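Precorrin-6Y C5,15-methyltransferase (Decarboxylating) (Geobacter metallireducens, PDB 3E05) probably methylates and decarboxylates a precorrin intermediate of adenosylcobalamin biosynthesis using S-adenosyl-methionine, the present chain being the C-terminal domain of the enzyme. Local coordinates at residues D[16-19]-D[20-24]; D[30-33]-D[34-38]; D[150-153]-D[154-158]. All coordinates share one frame; numbering follows the deposited sequence.

How the contacts relate
The chain has the class I methyltransferase fold: its parallel strands run into an antiparallel pair, 180-193 beside 161-173. Contact 1 is the loop leading into helix 26-35, and contact 2 is the end of that helix; their centres lie about 19 Å apart, with nearest atoms about 5 Å apart and not touching. Contact 3 lies on helix 145-157. Its centre is about 20 Å from that of contact 2 and about 28 Å from that of contact 1, with contacts 1 and 3 on opposite sides of the chain's centre. Contact 1 touches S51, in the loop where this family usually binds S-adenosyl-methionine. Contacts 2 and 3 both meet the third subunit.

Contact 1 (D[16-19]-D[20-24]); sequences FATA and KKLIT
A19 and L22 close a type II beta turn in the loop that precedes helix 26-35 of this Rossmann-like methyltransferase domain. The evidence is the backbone: K20 has extended angles, whereas K21 takes a positive phi of 72° with psi near zero. The direct hydrogen bond of the turn, from L22 N to A19 O, is weak at 3.4 Å, although its N-H points well at the acceptor (161°).

Apolar contacts are few. F16 and I23 cross at about a right angle, and I23 CD1 stands 3.6 Å from F16 CD2, approaching the ring obliquely. In I23, CG1 roughly anti to the nitrogen (chi1 -152°) and an extended chi2 carry CD1 to the ring. F16 also meets the ring of F87. A19 CB lies 4.2 Å from L22 CB.

Among the polar side chains, T18 is the one that reaches across. Its OG1 comes within 3.8 Å of L22 CB and 3.7 Å of I23 CB. The same hydroxyl is hydrogen-bonded to S51 OG, which ties the loop to the segment just before helix 53-61, where methyltransferases of this class usually carry the cofactor-binding glycine motif.

Water extends the turn by one residue: a single molecule donates to A19 O at a short 2.5 Å and accepts from I23 N at 2.8 Å.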
loop_
_atom_site.group_PDB
_atom_site.type_symbol
_atom_site.label_atom_id
_atom_site.label_comp_id
_atom_site.label_asym_id
_atom_site.label_seq_id
_atom_site.Cartn_x
_atom_site.Cartn_y
_atom_site.Cartn_z
ATOM N N PHE D 16 13.784 -21.942 1.451
ATOM C CA PHE D 16 14.863 -21.602 2.369
ATOM C C PHE D 16 14.555 -22.160 3.753
ATOM O O PHE D 16 13.407 -22.115 4.206
ATOM C CB PHE D 16 15.046 -20.079 2.496
ATOM C CG PHE D 16 15.516 -19.404 1.236
ATOM C CD1 PHE D 16 16.875 -19.247 0.986
ATOM C CD2 PHE D 16 14.605 -18.911 0.312
ATOM C CE1 PHE D 16 17.325 -18.621 -0.188
ATOM C CE2 PHE D 16 15.044 -18.268 -0.847
ATOM C CZ PHE D 16 16.408 -18.138 -1.099
ATOM N N ALA D 17 15.596 -22.661 4.415
ATOM C CA ALA D 17 15.533 -22.985 5.829
ATOM C C ALA D 17 15.551 -21.653 6.568
ATOM O O ALA D 17 16.497 -20.861 6.428
ATOM C CB ALA D 17 16.719 -23.847 6.239
ATOM N N THR D 18 14.489 -21.398 7.326
ATOM C CA THR D 18 14.289 -20.095 7.967
ATOM C C THR D 18 13.369 -20.186 9.188
ATOM O O THR D 18 12.815 -21.250 9.478
ATOM C CB THR D 18 13.749 -19.032 6.948
ATOM O OG1 THR D 18 13.822 -17.720 7.521
ATOM C CG2 THR D 18 12.317 -19.336 6.493
ATOM N N ALA D 19 13.229 -19.068 9.900
ATOM C CA ALA D 19 12.248 -18.942 10.985
ATOM C C ALA D 19 11.130 -18.015 10.533
ATOM O O ALA D 19 11.248 -17.361 9.497
ATOM C CB ALA D 19 12.911 -18.404 12.252
ATOM N N LYS D 20 10.048 -17.966 11.308
ATOM C CA LYS D 20 8.959 -17.020 11.075
ATOM C C LYS D 20 9.459 -15.583 11.272
ATOM O O LYS D 20 10.182 -15.297 12.232
ATOM C CB LYS D 20 7.778 -17.338 12.001
ATOM C CG LYS D 20 6.604 -16.368 11.906
ATOM C CD LYS D 20 5.351 -16.921 12.575
ATOM C CE LYS D 20 4.506 -17.740 11.603
ATOM N NZ LYS D 20 3.903 -16.899 10.523
ATOM N N LYS D 21 9.111 -14.712 10.319
ATOM C CA LYS D 21 9.474 -13.281 10.319
ATOM C C LYS D 21 10.961 -12.963 10.031
ATOM O O LYS D 21 11.344 -11.791 9.996
ATOM C CB LYS D 21 8.996 -12.569 11.605
ATOM C CG LYS D 21 7.479 -12.502 11.791
ATOM C CD LYS D 21 6.864 -11.334 11.019
ATOM C CE LYS D 21 5.375 -11.163 11.326
ATOM N NZ LYS D 21 5.119 -10.517 12.648
ATOM N N LEU D 22 11.790 -13.988 9.817
ATOM C CA LEU D 22 13.220 -13.770 9.579
ATOM C C LEU D 22 13.580 -13.467 8.113
ATOM O O LEU D 22 14.302 -12.515 7.845
ATOM C CB LEU D 22 14.069 -14.939 10.113
ATOM C CG LEU D 22 15.584 -14.880 9.851
ATOM C CD1 LEU D 22 16.235 -13.735 10.609
ATOM C CD2 LEU D 22 16.288 -16.207 10.162
ATOM N N ILE D 23 13.082 -14.276 7.183
ATOM C CA ILE D 23 13.485 -14.166 5.777
ATOM C C ILE D 23 13.169 -12.784 5.161
ATOM O O ILE D 23 12.171 -12.126 5.523
ATOM C CB ILE D 23 12.891 -15.333 4.919
ATOM C CG1 ILE D 23 13.781 -15.635 3.712
ATOM C CG2 ILE D 23 11.431 -15.056 4.477
ATOM C CD1 ILE D 23 13.245 -16.734 2.842
ATOM N N THR D 24 14.059 -12.331 4.277
ATOM C CA THR D 24 13.767 -11.216 3.373
ATOM C C THR D 24 12.922 -11.862 2.291
ATOM O O THR D 24 13.424 -12.674 1.507
ATOM C CB THR D 24 15.065 -10.617 2.785
ATOM O OG1 THR D 24 15.903 -10.183 3.853
ATOM C CG2 THR D 24 14.776 -9.433 1.884
HETATM O O HOH W 1 10.823 -15.950 7.457
#

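Contact 2 (D[30-33]-D[34-38]); sequences AVTL and SKLRL
A30 to K35 lie in the last turns of helix 26-35, with S34 N bonded to A30 O (3.0 Å, 171°) and K35 N to V31 O (2.9 Å), before L36 N shows a more bent bond to T32 O (139°) and a weak second one to L33 O. The chain then turns off at R37, with positive phi. R37 N bonds to S34 O, while a water donates to L33 O (2.7 Å) and accepts from L38 N (2.9 Å), giving a Schellman-like exit in which water replaces the usual direct bond.

At that exit L33 CD2 lies 3.9 Å from L38 CD1, the side chains passing obliquely, and 4.3 Å from L36 CD1. Beside it, T32 and L36 point the same way, with T32 CG2 4.2 Å from L36 CD1. The chi1 of T32, -64°, sets OG1 beside its own nitrogen, within hydrogen-bonding reach of V28 O and N141 OD1, which must share its single proton.

K35 NZ makes salt bridges with E163 and with E27 of the third subunit. L33 and L38 pack the helix end on helix 53-61 and L36 packs on strand 137-142, while the buried lysine's charge is probably balanced by two carboxylates, one across the subunit interface.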
loop_
_atom_site.group_PDB
_atom_site.type_symbol
_atom_site.label_atom_id
_atom_site.label_comp_id
_atom_site.label_asym_id
_atom_site.label_seq_id
_atom_site.Cartn_x
_atom_site.Cartn_y
_atom_site.Cartn_z
ATOM N N ALA D 30 14.175 -9.004 -4.288
ATOM C CA ALA D 30 14.454 -8.545 -5.658
ATOM C C ALA D 30 14.690 -7.036 -5.700
ATOM O O ALA D 30 15.684 -6.587 -6.256
ATOM C CB ALA D 30 13.328 -8.929 -6.596
ATOM N N VAL D 31 13.800 -6.257 -5.072
ATOM C CA VAL D 31 13.978 -4.792 -5.012
ATOM C C VAL D 31 15.291 -4.420 -4.288
ATOM O O VAL D 31 16.017 -3.527 -4.730
ATOM C CB VAL D 31 12.783 -4.091 -4.288
ATOM C CG1 VAL D 31 12.934 -2.569 -4.346
ATOM C CG2 VAL D 31 11.447 -4.508 -4.913
ATOM N N THR D 32 15.592 -5.131 -3.211
ATOM C CA THR D 32 16.842 -4.914 -2.428
ATOM C C THR D 32 18.090 -5.123 -3.311
ATOM O O THR D 32 18.991 -4.267 -3.348
ATOM C CB THR D 32 16.871 -5.837 -1.195
ATOM O OG1 THR D 32 15.796 -5.499 -0.322
ATOM C CG2 THR D 32 18.187 -5.742 -0.412
ATOM N N LEU D 33 18.100 -6.223 -4.054
ATOM C CA LEU D 33 19.197 -6.551 -4.989
ATOM C C LEU D 33 19.336 -5.516 -6.100
ATOM O O LEU D 33 20.442 -5.118 -6.424
ATOM C CB LEU D 33 18.981 -7.945 -5.570
ATOM C CG LEU D 33 19.167 -9.073 -4.548
ATOM C CD1 LEU D 33 18.529 -10.321 -5.069
ATOM C CD2 LEU D 33 20.630 -9.268 -4.156
ATOM N N SER D 34 18.200 -5.069 -6.650
ATOM C CA SER D 34 18.132 -3.924 -7.559
ATOM C C SER D 34 18.792 -2.673 -6.974
ATOM O O SER D 34 19.652 -2.069 -7.611
ATOM C CB SER D 34 16.664 -3.616 -7.903
ATOM O OG SER D 34 16.546 -2.980 -9.154
ATOM N N LYS D 35 18.400 -2.318 -5.755
ATOM C CA LYS D 35 18.919 -1.128 -5.079
ATOM C C LYS D 35 20.424 -1.258 -4.776
ATOM O O LYS D 35 21.148 -0.259 -4.726
ATOM C CB LYS D 35 18.137 -0.848 -3.781
ATOM C CG LYS D 35 16.649 -0.398 -3.978
ATOM C CD LYS D 35 16.499 0.855 -4.842
ATOM C CE LYS D 35 15.009 1.175 -5.061
ATOM N NZ LYS D 35 14.826 2.400 -5.840
ATOM N N LEU D 36 20.892 -2.490 -4.592
ATOM C CA LEU D 36 22.325 -2.729 -4.360
ATOM C C LEU D 36 23.226 -2.456 -5.577
ATOM O O LEU D 36 24.443 -2.386 -5.420
ATOM C CB LEU D 36 22.567 -4.135 -3.829
ATOM C CG LEU D 36 22.311 -4.328 -2.326
ATOM C CD1 LEU D 36 22.063 -5.781 -1.993
ATOM C CD2 LEU D 36 23.508 -3.783 -1.518
ATOM N N ARG D 37 22.629 -2.305 -6.762
ATOM C CA ARG D 37 23.360 -1.986 -8.005
ATOM C C ARG D 37 24.561 -2.921 -8.206
ATOM O O ARG D 37 25.707 -2.478 -8.271
ATOM C CB ARG D 37 23.826 -0.524 -8.019
ATOM C CG ARG D 37 22.729 0.501 -8.192
ATOM C CD ARG D 37 23.247 1.903 -7.892
ATOM N NE ARG D 37 24.503 2.196 -8.578
ATOM C CZ ARG D 37 25.355 3.155 -8.219
ATOM N NH1 ARG D 37 25.098 3.930 -7.167
ATOM N NH2 ARG D 37 26.472 3.334 -8.916
ATOM N N LEU D 38 24.277 -4.213 -8.249
ATOM C CA LEU D 38 25.299 -5.247 -8.325
ATOM C C LEU D 38 25.885 -5.383 -9.728
ATOM O O LEU D 38 25.199 -5.210 -10.728
ATOM C CB LEU D 38 24.726 -6.595 -7.865
ATOM C CG LEU D 38 24.192 -6.683 -6.422
ATOM C CD1 LEU D 38 23.772 -8.128 -6.114
ATOM C CD2 LEU D 38 25.181 -6.189 -5.388
HETATM O O HOH W 2 21.644 -5.312 -8.778
#

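Contact 3 (D[150-153]-D[154-158]); sequences KAVE and FLEDH
F154 lies back over the K150 turn of helix 145-157, its nitrogen bonded to K150 O at 2.8 Å with a nearly straight N-H (165°). From CB the side chain starts 3.5 Å from that same oxygen. With CG set beside the backbone nitrogen (chi1 -56°), the ring swings under the carbonyl: CG and CD2 both come within 3.2 Å of K150 O, which sits over one ring face, offset toward the rim. CE2 then meets K150 CB at 3.6 Å. At the tip, CZ touches K150 CD at 3.7 Å, so the lysine chain passes that end of the ring at a slant, touching it with CB and CD. CE1, farther round the ring, lies 4.0 Å from E153 OE2, which comes in obliquely from the side of K150 O, the carboxylate plane being turned 56° from the ring.

E153 OE2 and D157 OD2 stand 4.4 Å apart, like charges on the exposed side that probably repel mildly. D157 N makes the helical bond to E153 O.

The helix packs with A151 and L155 on strands 137-142 and 180-193, and V152 and E156 on strand 161-173, which it precedes. F154 turns instead to E122 of helix 121-131.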
loop_
_atom_site.group_PDB
_atom_site.type_symbol
_atom_site.label_atom_id
_atom_site.label_comp_id
_atom_site.label_asym_id
_atom_site.label_seq_id
_atom_site.Cartn_x
_atom_site.Cartn_y
_atom_site.Cartn_z
ATOM N N LYS D 150 16.930 6.168 12.722
ATOM C CA LYS D 150 18.343 6.223 13.077
ATOM C C LYS D 150 19.217 5.933 11.860
ATOM O O LYS D 150 20.236 6.599 11.672
ATOM C CB LYS D 150 18.659 5.266 14.233
ATOM C CG LYS D 150 17.994 5.632 15.570
ATOM C CD LYS D 150 18.661 6.831 16.247
ATOM C CE LYS D 150 18.038 7.145 17.607
ATOM N NZ LYS D 150 16.755 7.890 17.483
ATOM N N ALA D 151 18.800 4.984 11.017
ATOM C CA ALA D 151 19.579 4.649 9.809
ATOM C C ALA D 151 19.695 5.839 8.886
ATOM O O ALA D 151 20.792 6.137 8.415
ATOM C CB ALA D 151 18.997 3.446 9.061
ATOM N N VAL D 152 18.584 6.548 8.659
ATOM C CA VAL D 152 18.634 7.752 7.837
ATOM C C VAL D 152 19.505 8.838 8.490
ATOM O O VAL D 152 20.314 9.471 7.812
ATOM C CB VAL D 152 17.207 8.261 7.454
ATOM C CG1 VAL D 152 17.279 9.536 6.641
ATOM C CG2 VAL D 152 16.494 7.191 6.642
ATOM N N GLU D 153 19.362 9.004 9.804
ATOM C CA GLU D 153 20.130 9.985 10.574
ATOM C C GLU D 153 21.648 9.741 10.514
ATOM O O GLU D 153 22.410 10.667 10.249
ATOM C CB GLU D 153 19.642 10.009 12.028
ATOM C CG GLU D 153 20.282 11.099 12.895
ATOM C CD GLU D 153 20.059 10.891 14.387
ATOM O OE1 GLU D 153 18.972 10.416 14.787
ATOM O OE2 GLU D 153 20.979 11.215 15.167
ATOM N N PHE D 154 22.073 8.502 10.746
ATOM C CA PHE D 154 23.508 8.153 10.755
ATOM C C PHE D 154 24.166 8.225 9.384
ATOM O O PHE D 154 25.293 8.692 9.258
ATOM C CB PHE D 154 23.758 6.776 11.378
ATOM C CG PHE D 154 23.210 6.622 12.770
ATOM C CD1 PHE D 154 23.197 7.697 13.665
ATOM C CD2 PHE D 154 22.721 5.388 13.197
ATOM C CE1 PHE D 154 22.678 7.550 14.945
ATOM C CE2 PHE D 154 22.214 5.227 14.483
ATOM C CZ PHE D 154 22.190 6.313 15.360
ATOM N N LEU D 155 23.459 7.761 8.362
ATOM C CA LEU D 155 23.958 7.811 6.990
ATOM C C LEU D 155 24.052 9.240 6.459
ATOM O O LEU D 155 24.988 9.574 5.731
ATOM C CB LEU D 155 23.078 6.960 6.060
ATOM C CG LEU D 155 23.124 5.432 6.213
ATOM C CD1 LEU D 155 21.901 4.837 5.564
ATOM C CD2 LEU D 155 24.400 4.810 5.636
ATOM N N GLU D 156 23.089 10.083 6.820
ATOM C CA GLU D 156 23.155 11.496 6.438
ATOM C C GLU D 156 24.248 12.277 7.172
ATOM O O GLU D 156 24.801 13.234 6.620
ATOM C CB GLU D 156 21.795 12.162 6.578
ATOM C CG GLU D 156 20.847 11.761 5.448
ATOM C CD GLU D 156 19.571 12.560 5.433
ATOM O OE1 GLU D 156 19.204 13.119 6.491
ATOM O OE2 GLU D 156 18.937 12.622 4.357
ATOM N N ASP D 157 24.555 11.851 8.398
ATOM C CA ASP D 157 25.674 12.390 9.177
ATOM C C ASP D 157 27.019 12.154 8.505
ATOM O O ASP D 157 27.939 12.972 8.648
ATOM C CB ASP D 157 25.724 11.762 10.575
ATOM C CG ASP D 157 24.708 12.352 11.524
ATOM O OD1 ASP D 157 24.039 13.344 11.152
ATOM O OD2 ASP D 157 24.576 11.809 12.646
ATOM N N HIS D 158 27.133 11.034 7.787
ATOM C CA HIS D 158 28.369 10.665 7.100
ATOM C C HIS D 158 28.403 11.167 5.656
ATOM O O HIS D 158 29.269 10.777 4.884
ATOM C CB HIS D 158 28.584 9.147 7.143
ATOM C CG HIS D 158 28.852 8.604 8.512
ATOM N ND1 HIS D 158 29.903 9.034 9.294
ATOM C CD2 HIS D 158 28.222 7.642 9.225
ATOM C CE1 HIS D 158 29.893 8.377 10.440
ATOM N NE2 HIS D 158 28.883 7.524 10.423
#